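PDB 4GS5: acyl-CoA synthetase (AMP-forming)/AMP-acid ligase II-like protein from Dyadobacter fermentans, which probably activates a carboxylic acid as its adenylate and joins it to coenzyme A, perhaps as a medium-chain fatty acid-CoA ligase. Local coordinates for residues Gln231-Val236 against Ile246-Asn251; Leu276-Ala281 against Glu310-Glu315; Met4-Gly9 against Leu106-Pro111; Leu150-Leu155 against Ala172-Gln177. All coordinates share one frame; numbering follows the deposited sequence.

In the fold
The four contacts follow one another along the chain; none nests in or crosses another. Contact 3 closes the longest loop, bringing the N-terminal strand 5-8 back to strand 105-109 after about a hundred residues. Contact 4 then joins strands 153-155 and 175-180 across one intervening helix; its centre is about 19 Å from that of contact 3, on the same side of the chain's centre. Contact 1 shuts the hairpin of strands 230-238 and 242-248 just before the chain passes into the C-terminal portion. There contact 2 sets the end of helix 262-276 against helix 306-319, its centre about 62 Å from that of contact 3, on the opposite side of the chain's centre.

Contact 1. Residues Gln231-Val236 against Ile246-Asn251; sequences QTNDLV and IGRADN
L235 faces both I246 and G247 in a classic beta bulge, set in the antiparallel hairpin of strands 230-238 and 242-248. In the backbone, L235 O is gripped twice from the same face of its carbonyl plane, by I246 N at 2.8 Å and by G247 N at 3.3 Å; L235 N returns a bond to G247 O. G247 has phi 161°, where a CB would jam against the carbonyl O of I246. The apolar contact hangs on the two branches of L235: CD1 reaches A249 CB at 3.7 Å, while CD2 meets I246 CG2 at 4.0 Å. With an alanine here, A249 and the CG2 branch of I246 would probably lose their apolar partner and a gap would open between strand and turn. The sequence GRADN resembles the hinge motif of acyl-adenylate-forming enzymes, consistent with the hairpin's place just ahead of the C-terminal portion. Among the polar side chains, N233 OD1 is held by R215 and D234 OD2 by Y179. R248 bends at chi2 and chi3 (-79° and -63°), bringing its guanidinium back over N233, whose CB lies 3.5 Å above one face. At the edge of that guanidinium, in its plane, a water accepts from R248 NH1 at 2.6 Å and donates to D234 OD1 at 2.9 Å.

Contact 2. Residues Leu276-Ala281 against Glu310-Glu315; sequences LNIGNA and ERLTAE
R311 O accepts from E315 N at 2.9 Å, a backbone bond of helix 306-319 that sets R311 and E315 one turn apart, both against L276. L276 stands at the end of helix 262-276, where N277 takes a positive phi and the chain leaves the helix in a Schellman motif. The contact is therefore helix end against helix flank, in the C-terminal portion of the enzyme, and no hydrogen bond crosses it. L276 carries most of it through its two methyl branches. CD2 presses on the helix backbone, 3.8 Å from L312 CA, with R311 CB alongside at 3.9 Å, while CD1 looks to E315 CG at 4.3 Å. R311 bends at chi3 (73°), and its guanidinium turns one face over L276 CG. Deeper in, I278 and L312 are both buried, and their side chains cross at about a right angle. V272 and F273 of helix 262-276, I300 of strand 295-301 and M304 pack around this pair. L312 has CG anti to its backbone N (chi1 170°) and I278 is extended at chi2 (-179°), a pairing that brings the methyls I278 CD1 and L312 CD1 to 4.1 Å.

Contact 3. Residues Met4-Gly9 against Leu106-Pro111; sequences MIWTTG and LTVTEP
T8 and L106 lie side by side and point the same way, the methyl T8 CG2 resting 3.9 Å from L106 CB. On the same face of the sheet W6 and V108 sit next along. The indole turns obliquely past V108, its CE3 reaching V108 CG2 at 4.3 Å. With CG anti to the backbone N (chi1 -179°), it leans along the strand toward T8, whose CB stands over one face of the ring near the rim. Y28, M31 and F24 of helix 22-36 meet W6, T8 and V108 from this side. The two strands form an antiparallel ladder in which the N-terminal strand 5-8 borders a sheet that continues in parallel through 105-109, 80-83 and 126-129. Its hydrogen-bonded pairs are W6 with V108 and T8 with L106; T8 N meets L106 O at 2.9 Å in the carbonyl plane, nearly straight at 172°. On the other face T7 is paired with T107, while I5 crosses T109 obliquely, I5 CG2 coming 4.0 Å from T109 OG1. That hydroxyl also gives a weak bond to M4 O at 3.3 Å. Beyond it the selenomethionine M4 brings CE to 4.2 Å from E110 OE1, while E110 OE2 is bound by N21.

Contact 4. Residues Leu150-Leu155 against Ala172-Gln177; sequences LGKVLL and AMPVYQ
V153, L155 and V175 form the apolar centre on one face of two parallel strands, extended by M173 from the loop before the second. The selenomethionine M173 bends at chi3 (65°), which turns its end methyl CE to 3.8 Å from V153 CG2, while SE lies 3.9 Å from L150 CB. L155 CD1 reaches across to V175 CG1 at 4.0 Å. On the other face L154 crosses Y176 at about a right angle, L154 CD1 set against Y176 CB. The backbone bonds zip the strands in parallel register: V153 N to P174 O, Y176 N to V153 O, and L155 N to Y176 O at 2.8 Å. The same V153 O lies at the edge of the Y176 ring, near its plane. At the polar edge K152 runs obliquely past Y176, K152 CD coming 4.1 Å from Y176 CE2, and a water joins their ends, accepting from K152 NZ at 2.8 Å and lying 2.9 Å from Y176 OH. K152 NZ is also held by L73 O. At the other end the buried amide of Q177 is satisfied by the loop after L155: NE2 bonds to the carbonyls of G156 and A158, and OE1 takes V160 N. In relatives, loops after these two strands help line the adenylate site, and strand 175-180 runs into YGMTE, which resembles a core motif of adenylate-forming enzymes. The pair belongs to a beta-alpha-beta unit whose helix 162-169 packs I168 on L155 and V175; outside it, strand 126-129 flanks 153-155 and strand 187-192 brings H187 and L190 to L154.

Contact 1. Residues Gln231-Val236 against Ile246-Asn251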
loop_
_atom_site.group_PDB
_atom_site.type_symbol
_atom_site.label_atom_id
_atom_site.label_comp_id
_atom_site.label_asym_id
_atom_site.label_seq_id
_atom_site.Cartn_x
_atom_site.Cartn_y
_atom_site.Cartn_z
ATOM N N GLN A 231 0.897 14.343 4.627
ATOM C CA GLN A 231 0.055 13.762 5.667
ATOM C C GLN A 231 -0.818 12.675 5.057
ATOM O O GLN A 231 -1.620 12.965 4.170
ATOM C CB GLN A 231 -0.832 14.848 6.289
ATOM C CG GLN A 231 -1.727 14.326 7.415
ATOM C CD GLN A 231 -0.923 13.757 8.571
ATOM O OE1 GLN A 231 -0.253 14.496 9.288
ATOM N NE2 GLN A 231 -0.970 12.441 8.744
ATOM N N THR A 232 -0.656 11.427 5.503
ATOM C CA THR A 232 -1.506 10.344 5.004
ATOM C C THR A 232 -2.766 10.278 5.843
ATOM O O THR A 232 -2.902 11.010 6.827
ATOM C CB THR A 232 -0.823 8.971 5.077
ATOM O OG1 THR A 232 -0.687 8.566 6.454
ATOM C CG2 THR A 232 0.546 9.014 4.414
ATOM N N ASN A 233 -3.694 9.409 5.453
ATOM C CA ASN A 233 -4.826 9.094 6.317
ATOM C C ASN A 233 -4.679 7.651 6.809
ATOM O O ASN A 233 -5.666 7.002 7.165
ATOM C CB ASN A 233 -6.163 9.305 5.591
ATOM C CG ASN A 233 -6.404 10.763 5.196
ATOM O OD1 ASN A 233 -6.253 11.670 6.013
ATOM N ND2 ASN A 233 -6.792 10.988 3.935
ATOM N N ASP A 234 -3.440 7.152 6.820
ATOM C CA ASP A 234 -3.153 5.833 7.383
ATOM C C ASP A 234 -2.871 5.885 8.884
ATOM O O ASP A 234 -1.846 6.413 9.311
ATOM C CB ASP A 234 -1.953 5.176 6.684
ATOM C CG ASP A 234 -2.239 4.811 5.233
ATOM O OD1 ASP A 234 -3.399 4.492 4.902
ATOM O OD2 ASP A 234 -1.297 4.848 4.427
ATOM N N LEU A 235 -3.780 5.320 9.673
ATOM C CA LEU A 235 -3.537 5.072 11.093
ATOM C C LEU A 235 -2.398 4.052 11.265
ATOM O O LEU A 235 -2.460 2.937 10.731
ATOM C CB LEU A 235 -4.812 4.505 11.716
ATOM C CG LEU A 235 -5.164 4.762 13.167
ATOM C CD1 LEU A 235 -5.422 6.248 13.396
ATOM C CD2 LEU A 235 -6.395 3.933 13.531
ATOM N N VAL A 236 -1.373 4.415 12.033
ATOM C CA VAL A 236 -0.206 3.557 12.191
ATOM C C VAL A 236 0.269 3.522 13.640
ATOM O O VAL A 236 -0.082 4.369 14.440
ATOM C CB VAL A 236 0.984 4.015 11.291
ATOM C CG1 VAL A 236 0.543 4.100 9.804
ATOM C CG2 VAL A 236 1.545 5.363 11.750
ATOM N N ILE A 246 -2.289 0.140 10.933
ATOM C CA ILE A 246 -3.393 -0.270 11.804
ATOM C C ILE A 246 -4.731 -0.198 11.072
ATOM O O ILE A 246 -5.557 -1.095 11.211
ATOM C CB ILE A 246 -3.499 0.643 13.030
ATOM C CG1 ILE A 246 -2.224 0.563 13.884
ATOM C CG2 ILE A 246 -4.741 0.310 13.853
ATOM C CD1 ILE A 246 -1.786 -0.860 14.196
ATOM N N GLY A 247 -4.951 0.880 10.309
ATOM C CA GLY A 247 -6.228 1.088 9.640
ATOM C C GLY A 247 -6.496 2.530 9.196
ATOM O O GLY A 247 -5.566 3.267 8.869
ATOM N N ARG A 248 -7.770 2.917 9.169
ATOM C CA ARG A 248 -8.179 4.297 8.883
ATOM C C ARG A 248 -8.737 4.971 10.130
ATOM O O ARG A 248 -9.556 4.388 10.854
ATOM C CB ARG A 248 -9.226 4.317 7.769
ATOM C CG ARG A 248 -8.736 3.689 6.511
ATOM C CD ARG A 248 -7.831 4.642 5.732
ATOM N NE ARG A 248 -8.553 5.832 5.302
ATOM C CZ ARG A 248 -8.223 6.563 4.244
ATOM N NH1 ARG A 248 -7.179 6.216 3.500
ATOM N NH2 ARG A 248 -8.939 7.634 3.927
ATOM N N ALA A 249 -8.291 6.199 10.386
ATOM C CA ALA A 249 -8.470 6.835 11.701
ATOM C C ALA A 249 -9.885 6.752 12.297
ATOM O O ALA A 249 -10.067 6.420 13.484
ATOM C CB ALA A 249 -8.002 8.282 11.652
ATOM N N ASP A 250 -10.879 7.055 11.470
ATOM C CA ASP A 250 -12.252 7.153 11.934
ATOM C C ASP A 250 -12.924 5.794 12.012
ATOM O O ASP A 250 -14.091 5.696 12.379
ATOM C CB ASP A 250 -13.058 8.069 11.010
ATOM C CG ASP A 250 -12.557 9.500 11.029
ATOM O OD1 ASP A 250 -13.098 10.309 11.815
ATOM O OD2 ASP A 250 -11.622 9.816 10.261
ATOM N N ASN A 251 -12.192 4.743 11.668
ATOM C CA ASN A 251 -12.779 3.406 11.684
ATOM C C ASN A 251 -12.263 2.521 12.835
ATOM O O ASN A 251 -12.685 1.364 12.980
ATOM C CB ASN A 251 -12.544 2.718 10.329
ATOM C CG ASN A 251 -13.319 1.419 10.195
ATOM O OD1 ASN A 251 -14.416 1.273 10.743
ATOM N ND2 ASN A 251 -12.745 0.461 9.477
HETATM O O HOH W 1 -5.752 4.056 3.327
#

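Contact 2. Residues Leu276-Ala281 against Glu310-Glu315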
loop_
_atom_site.group_PDB
_atom_site.type_symbol
_atom_site.label_atom_id
_atom_site.label_comp_id
_atom_site.label_asym_id
_atom_site.label_seq_id
_atom_site.Cartn_x
_atom_site.Cartn_y
_atom_site.Cartn_z
ATOM N N LEU A 276 -31.802 -13.070 14.400
ATOM C CA LEU A 276 -33.018 -12.737 15.143
ATOM C C LEU A 276 -34.080 -12.077 14.265
ATOM O O LEU A 276 -35.137 -11.674 14.756
ATOM C CB LEU A 276 -32.698 -11.838 16.344
ATOM C CG LEU A 276 -32.343 -12.527 17.664
ATOM C CD1 LEU A 276 -31.192 -13.506 17.483
ATOM C CD2 LEU A 276 -32.009 -11.496 18.732
ATOM N N ASN A 277 -33.797 -11.967 12.971
ATOM C CA ASN A 277 -34.724 -11.338 12.033
ATOM C C ASN A 277 -35.116 -9.910 12.438
ATOM O O ASN A 277 -36.291 -9.542 12.427
ATOM C CB ASN A 277 -35.968 -12.213 11.836
ATOM C CG ASN A 277 -36.938 -11.631 10.822
ATOM O OD1 ASN A 277 -38.036 -11.195 11.177
ATOM N ND2 ASN A 277 -36.531 -11.609 9.556
ATOM N N ILE A 278 -34.117 -9.112 12.802
ATOM C CA ILE A 278 -34.329 -7.708 13.104
ATOM C C ILE A 278 -33.997 -6.890 11.868
ATOM O O ILE A 278 -32.856 -6.892 11.401
ATOM C CB ILE A 278 -33.434 -7.258 14.262
ATOM C CG1 ILE A 278 -33.683 -8.139 15.488
ATOM C CG2 ILE A 278 -33.685 -5.800 14.597
ATOM C CD1 ILE A 278 -32.864 -7.748 16.702
ATOM N N GLY A 279 -34.998 -6.203 11.330
ATOM C CA GLY A 279 -34.834 -5.448 10.102
ATOM C C GLY A 279 -34.374 -4.023 10.341
ATOM O O GLY A 279 -34.005 -3.325 9.399
ATOM N N ASN A 280 -34.403 -3.591 11.599
ATOM C CA ASN A 280 -33.967 -2.247 11.954
ATOM C C ASN A 280 -32.537 -1.996 11.512
ATOM O O ASN A 280 -31.656 -2.849 11.691
ATOM C CB ASN A 280 -34.047 -2.035 13.464
ATOM C CG ASN A 280 -35.393 -2.400 14.036
ATOM O OD1 ASN A 280 -35.805 -3.561 13.994
ATOM N ND2 ASN A 280 -36.082 -1.415 14.595
ATOM N N ALA A 281 -32.290 -0.827 10.940
ATOM C CA ALA A 281 -30.923 -0.472 10.587
ATOM C C ALA A 281 -30.167 -0.213 11.888
ATOM O O ALA A 281 -30.782 0.054 12.923
ATOM C CB ALA A 281 -30.901 0.753 9.683
ATOM N N GLU A 310 -33.889 -7.378 24.798
ATOM C CA GLU A 310 -33.246 -8.302 25.732
ATOM C C GLU A 310 -32.613 -9.506 25.030
ATOM O O GLU A 310 -31.476 -9.880 25.339
ATOM C CB GLU A 310 -34.240 -8.778 26.793
ATOM C CG GLU A 310 -34.320 -7.872 28.009
ATOM C CD GLU A 310 -35.428 -8.273 28.982
ATOM O OE1 GLU A 310 -36.014 -9.371 28.828
ATOM O OE2 GLU A 310 -35.716 -7.478 29.903
ATOM N N ARG A 311 -33.344 -10.117 24.098
ATOM C CA ARG A 311 -32.779 -11.189 23.281
ATOM C C ARG A 311 -31.534 -10.681 22.561
ATOM O O ARG A 311 -30.502 -11.350 22.521
ATOM C CB ARG A 311 -33.785 -11.701 22.244
ATOM C CG ARG A 311 -34.783 -12.723 22.765
ATOM C CD ARG A 311 -35.351 -13.569 21.626
ATOM N NE ARG A 311 -34.366 -14.526 21.122
ATOM C CZ ARG A 311 -34.611 -15.446 20.192
ATOM N NH1 ARG A 311 -35.819 -15.539 19.648
ATOM N NH2 ARG A 311 -33.647 -16.274 19.803
ATOM N N LEU A 312 -31.643 -9.491 21.984
ATOM C CA LEU A 312 -30.559 -8.940 21.188
ATOM C C LEU A 312 -29.324 -8.765 22.053
ATOM O O LEU A 312 -28.231 -9.230 21.710
ATOM C CB LEU A 312 -30.964 -7.596 20.598
ATOM C CG LEU A 312 -29.782 -6.877 19.962
ATOM C CD1 LEU A 312 -29.290 -7.650 18.736
ATOM C CD2 LEU A 312 -30.171 -5.452 19.615
ATOM N N THR A 313 -29.514 -8.079 23.170
ATOM C CA THR A 313 -28.436 -7.810 24.107
ATOM C C THR A 313 -27.715 -9.095 24.512
ATOM O O THR A 313 -26.481 -9.162 24.481
ATOM C CB THR A 313 -28.969 -7.090 25.357
ATOM O OG1 THR A 313 -29.412 -5.775 24.993
ATOM C CG2 THR A 313 -27.889 -6.986 26.430
ATOM N N ALA A 314 -28.489 -10.114 24.882
ATOM C CA ALA A 314 -27.920 -11.381 25.335
ATOM C C ALA A 314 -27.164 -12.121 24.229
ATOM O O ALA A 314 -26.064 -12.633 24.453
ATOM C CB ALA A 314 -29.009 -12.279 25.943
ATOM N N GLU A 315 -27.753 -12.184 23.041
ATOM C CA GLU A 315 -27.116 -12.866 21.914
ATOM C C GLU A 315 -25.784 -12.212 21.542
ATOM O O GLU A 315 -24.809 -12.904 21.238
ATOM C CB GLU A 315 -28.055 -12.921 20.702
ATOM C CG GLU A 315 -27.374 -13.259 19.377
ATOM C CD GLU A 315 -27.074 -14.740 19.204
ATOM O OE1 GLU A 315 -27.183 -15.495 20.197
ATOM O OE2 GLU A 315 -26.733 -15.144 18.066
#

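Contact 3. Residues Met4-Gly9 against Leu106-Pro111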
loop_
_atom_site.group_PDB
_atom_site.type_symbol
_atom_site.label_atom_id
_atom_site.label_comp_id
_atom_site.label_asym_id
_atom_site.label_seq_id
_atom_site.Cartn_x
_atom_site.Cartn_y
_atom_site.Cartn_z
HETATM N N MSE A 4 12.465 -8.827 -28.140
HETATM C CA MSE A 4 11.537 -8.559 -27.037
HETATM C C MSE A 4 12.219 -7.991 -25.794
HETATM O O MSE A 4 11.591 -7.869 -24.736
HETATM C CB MSE A 4 10.723 -9.809 -26.675
HETATM C CG MSE A 4 9.305 -9.774 -27.228
HETATM SE SE MSE A 4 9.314 -9.480 -29.162
HETATM C CE MSE A 4 7.530 -8.720 -29.390
ATOM N N ILE A 5 13.499 -7.651 -25.926
ATOM C CA ILE A 5 14.234 -6.959 -24.869
ATOM C C ILE A 5 15.226 -5.943 -25.429
ATOM O O ILE A 5 15.864 -6.177 -26.455
ATOM C CB ILE A 5 14.985 -7.932 -23.933
ATOM C CG1 ILE A 5 16.069 -8.695 -24.689
ATOM C CG2 ILE A 5 14.028 -8.904 -23.284
ATOM C CD1 ILE A 5 16.805 -9.694 -23.810
ATOM N N TRP A 6 15.340 -4.807 -24.754
ATOM C CA TRP A 6 16.340 -3.803 -25.103
ATOM C C TRP A 6 17.310 -3.619 -23.934
ATOM O O TRP A 6 16.894 -3.333 -22.807
ATOM C CB TRP A 6 15.654 -2.482 -25.468
ATOM C CG TRP A 6 16.587 -1.376 -25.866
ATOM C CD1 TRP A 6 17.455 -1.368 -26.925
ATOM C CD2 TRP A 6 16.728 -0.100 -25.222
ATOM N NE1 TRP A 6 18.138 -0.174 -26.967
ATOM C CE2 TRP A 6 17.708 0.621 -25.942
ATOM C CE3 TRP A 6 16.128 0.496 -24.107
ATOM C CZ2 TRP A 6 18.099 1.913 -25.573
ATOM C CZ3 TRP A 6 16.520 1.777 -23.746
ATOM C CH2 TRP A 6 17.495 2.470 -24.475
ATOM N N THR A 7 18.599 -3.806 -24.192
ATOM C CA THR A 7 19.604 -3.714 -23.133
ATOM C C THR A 7 20.276 -2.345 -23.128
ATOM O O THR A 7 20.727 -1.861 -24.160
ATOM C CB THR A 7 20.671 -4.819 -23.259
ATOM O OG1 THR A 7 20.040 -6.105 -23.178
ATOM C CG2 THR A 7 21.707 -4.699 -22.138
ATOM N N THR A 8 20.343 -1.721 -21.959
ATOM C CA THR A 8 20.868 -0.366 -21.873
ATOM C C THR A 8 21.583 -0.072 -20.557
ATOM O O THR A 8 21.701 -0.935 -19.676
ATOM C CB THR A 8 19.754 0.700 -22.142
ATOM O OG1 THR A 8 20.354 1.983 -22.356
ATOM C CG2 THR A 8 18.765 0.787 -20.976
ATOM N N GLY A 9 22.058 1.159 -20.430
ATOM C CA GLY A 9 22.874 1.561 -19.302
ATOM C C GLY A 9 23.320 2.997 -19.479
ATOM O O GLY A 9 23.096 3.597 -20.542
ATOM N N LEU A 106 20.698 -2.377 -17.306
ATOM C CA LEU A 106 19.244 -2.479 -17.394
ATOM C C LEU A 106 18.819 -3.385 -18.541
ATOM O O LEU A 106 19.231 -3.187 -19.694
ATOM C CB LEU A 106 18.597 -1.097 -17.557
ATOM C CG LEU A 106 18.887 -0.070 -16.465
ATOM C CD1 LEU A 106 18.402 1.304 -16.869
ATOM C CD2 LEU A 106 18.228 -0.506 -15.167
ATOM N N THR A 107 17.998 -4.380 -18.224
ATOM C CA THR A 107 17.349 -5.190 -19.244
ATOM C C THR A 107 15.874 -4.819 -19.306
ATOM O O THR A 107 15.101 -5.139 -18.408
ATOM C CB THR A 107 17.478 -6.689 -18.952
ATOM O OG1 THR A 107 18.854 -7.063 -18.984
ATOM C CG2 THR A 107 16.699 -7.511 -19.982
ATOM N N VAL A 108 15.483 -4.126 -20.364
ATOM C CA VAL A 108 14.136 -3.618 -20.446
ATOM C C VAL A 108 13.292 -4.556 -21.287
ATOM O O VAL A 108 13.644 -4.856 -22.429
ATOM C CB VAL A 108 14.102 -2.210 -21.066
ATOM C CG1 VAL A 108 12.687 -1.646 -21.017
ATOM C CG2 VAL A 108 15.082 -1.292 -20.340
ATOM N N THR A 109 12.181 -5.017 -20.724
ATOM C CA THR A 109 11.268 -5.892 -21.451
ATOM C C THR A 109 9.881 -5.258 -21.529
ATOM O O THR A 109 9.567 -4.359 -20.750
ATOM C CB THR A 109 11.154 -7.269 -20.782
ATOM O OG1 THR A 109 10.432 -8.155 -21.645
ATOM C CG2 THR A 109 10.405 -7.152 -19.486
ATOM N N GLU A 110 9.063 -5.718 -22.472
ATOM C CA GLU A 110 7.702 -5.216 -22.592
ATOM C C GLU A 110 6.915 -5.700 -21.394
ATOM O O GLU A 110 7.018 -6.864 -21.003
ATOM C CB GLU A 110 7.045 -5.664 -23.908
ATOM C CG GLU A 110 7.905 -5.372 -25.126
ATOM C CD GLU A 110 7.143 -5.397 -26.451
ATOM O OE1 GLU A 110 6.050 -6.005 -26.527
ATOM O OE2 GLU A 110 7.653 -4.799 -27.425
ATOM N N PRO A 111 6.135 -4.801 -20.786
ATOM C CA PRO A 111 5.474 -5.190 -19.546
ATOM C C PRO A 111 4.389 -6.214 -19.861
ATOM O O PRO A 111 3.532 -5.963 -20.714
ATOM C CB PRO A 111 4.870 -3.876 -19.054
ATOM C CG PRO A 111 4.579 -3.112 -20.309
ATOM C CD PRO A 111 5.630 -3.522 -21.317
#

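Contact 4. Residues Leu150-Leu155 against Ala172-Gln177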
loop_
_atom_site.group_PDB
_atom_site.type_symbol
_atom_site.label_atom_id
_atom_site.label_comp_id
_atom_site.label_asym_id
_atom_site.label_seq_id
_atom_site.Cartn_x
_atom_site.Cartn_y
_atom_site.Cartn_z
ATOM N N LEU A 150 15.573 -14.228 -10.490
ATOM C CA LEU A 150 15.252 -12.816 -10.253
ATOM C C LEU A 150 16.247 -12.154 -9.286
ATOM O O LEU A 150 16.369 -10.923 -9.272
ATOM C CB LEU A 150 13.830 -12.654 -9.727
ATOM C CG LEU A 150 12.694 -13.087 -10.666
ATOM C CD1 LEU A 150 11.348 -13.039 -9.942
ATOM C CD2 LEU A 150 12.656 -12.225 -11.919
ATOM N N GLY A 151 16.959 -12.963 -8.493
ATOM C CA GLY A 151 17.932 -12.441 -7.529
ATOM C C GLY A 151 17.304 -11.898 -6.248
ATOM O O GLY A 151 17.409 -12.494 -5.162
ATOM N N LYS A 152 16.660 -10.745 -6.357
ATOM C CA LYS A 152 15.964 -10.169 -5.208
ATOM C C LYS A 152 14.811 -9.316 -5.724
ATOM O O LYS A 152 14.972 -8.586 -6.704
ATOM C CB LYS A 152 16.950 -9.428 -4.285
ATOM C CG LYS A 152 16.773 -7.957 -4.098
ATOM C CD LYS A 152 17.561 -7.414 -2.864
ATOM C CE LYS A 152 18.856 -8.140 -2.593
ATOM N NZ LYS A 152 19.701 -7.346 -1.625
ATOM N N VAL A 153 13.639 -9.464 -5.115
ATOM C CA VAL A 153 12.416 -8.900 -5.684
ATOM C C VAL A 153 11.817 -7.801 -4.812
ATOM O O VAL A 153 11.615 -7.986 -3.596
ATOM C CB VAL A 153 11.350 -9.996 -5.863
ATOM C CG1 VAL A 153 10.056 -9.396 -6.398
ATOM C CG2 VAL A 153 11.855 -11.092 -6.784
ATOM N N LEU A 154 11.558 -6.651 -5.420
ATOM C CA LEU A 154 10.783 -5.612 -4.759
ATOM C C LEU A 154 9.379 -5.565 -5.365
ATOM O O LEU A 154 9.217 -5.345 -6.575
ATOM C CB LEU A 154 11.475 -4.259 -4.898
ATOM C CG LEU A 154 10.685 -3.101 -4.294
ATOM C CD1 LEU A 154 10.579 -3.255 -2.799
ATOM C CD2 LEU A 154 11.319 -1.779 -4.647
ATOM N N LEU A 155 8.367 -5.807 -4.529
ATOM C CA LEU A 155 6.989 -5.763 -4.979
ATOM C C LEU A 155 6.350 -4.407 -4.709
ATOM O O LEU A 155 6.547 -3.839 -3.644
ATOM C CB LEU A 155 6.171 -6.868 -4.287
ATOM C CG LEU A 155 6.585 -8.315 -4.597
ATOM C CD1 LEU A 155 5.748 -9.317 -3.811
ATOM C CD2 LEU A 155 6.465 -8.586 -6.104
ATOM N N ALA A 172 13.827 -19.228 -1.321
ATOM C CA ALA A 172 15.178 -18.922 -0.873
ATOM C C ALA A 172 15.732 -17.707 -1.610
ATOM O O ALA A 172 16.777 -17.789 -2.274
ATOM C CB ALA A 172 16.088 -20.143 -1.083
HETATM N N MSE A 173 15.026 -16.587 -1.483
HETATM C CA MSE A 173 15.349 -15.356 -2.201
HETATM C C MSE A 173 14.704 -14.172 -1.496
HETATM O O MSE A 173 13.518 -14.221 -1.190
HETATM C CB MSE A 173 14.799 -15.424 -3.630
HETATM C CG MSE A 173 14.795 -14.079 -4.314
HETATM SE SE MSE A 173 14.321 -14.145 -6.201
HETATM C CE MSE A 173 12.477 -14.743 -5.983
ATOM N N PRO A 174 15.467 -13.088 -1.270
ATOM C CA PRO A 174 14.922 -11.919 -0.571
ATOM C C PRO A 174 13.785 -11.261 -1.342
ATOM O O PRO A 174 13.996 -10.866 -2.484
ATOM C CB PRO A 174 16.118 -10.950 -0.487
ATOM C CG PRO A 174 17.306 -11.734 -0.828
ATOM C CD PRO A 174 16.878 -12.902 -1.652
ATOM N N VAL A 175 12.610 -11.142 -0.716
ATOM C CA VAL A 175 11.470 -10.461 -1.312
ATOM C C VAL A 175 10.946 -9.386 -0.346
ATOM O O VAL A 175 10.773 -9.644 0.860
ATOM C CB VAL A 175 10.335 -11.462 -1.627
ATOM C CG1 VAL A 175 9.171 -10.756 -2.253
ATOM C CG2 VAL A 175 10.838 -12.573 -2.568
ATOM N N TYR A 176 10.713 -8.186 -0.877
ATOM C CA TYR A 176 10.285 -7.043 -0.085
ATOM C C TYR A 176 9.051 -6.463 -0.725
ATOM O O TYR A 176 8.793 -6.733 -1.898
ATOM C CB TYR A 176 11.370 -5.962 -0.066
ATOM C CG TYR A 176 12.671 -6.434 0.505
ATOM C CD1 TYR A 176 12.934 -6.335 1.871
ATOM C CD2 TYR A 176 13.647 -6.982 -0.317
ATOM C CE1 TYR A 176 14.140 -6.773 2.397
ATOM C CE2 TYR A 176 14.842 -7.418 0.196
ATOM C CZ TYR A 176 15.090 -7.310 1.546
ATOM O OH TYR A 176 16.291 -7.753 2.039
ATOM N N GLN A 177 8.286 -5.685 0.039
ATOM C CA GLN A 177 7.165 -4.940 -0.522
ATOM C C GLN A 177 7.266 -3.474 -0.110
ATOM O O GLN A 177 7.590 -3.174 1.036
ATOM C CB GLN A 177 5.799 -5.536 -0.118
ATOM C CG GLN A 177 4.622 -4.845 -0.850
ATOM C CD GLN A 177 3.363 -5.694 -0.916
ATOM O OE1 GLN A 177 3.105 -6.504 -0.036
ATOM N NE2 GLN A 177 2.586 -5.524 -1.986
HETATM O O HOH W 2 18.523 -6.495 0.745
#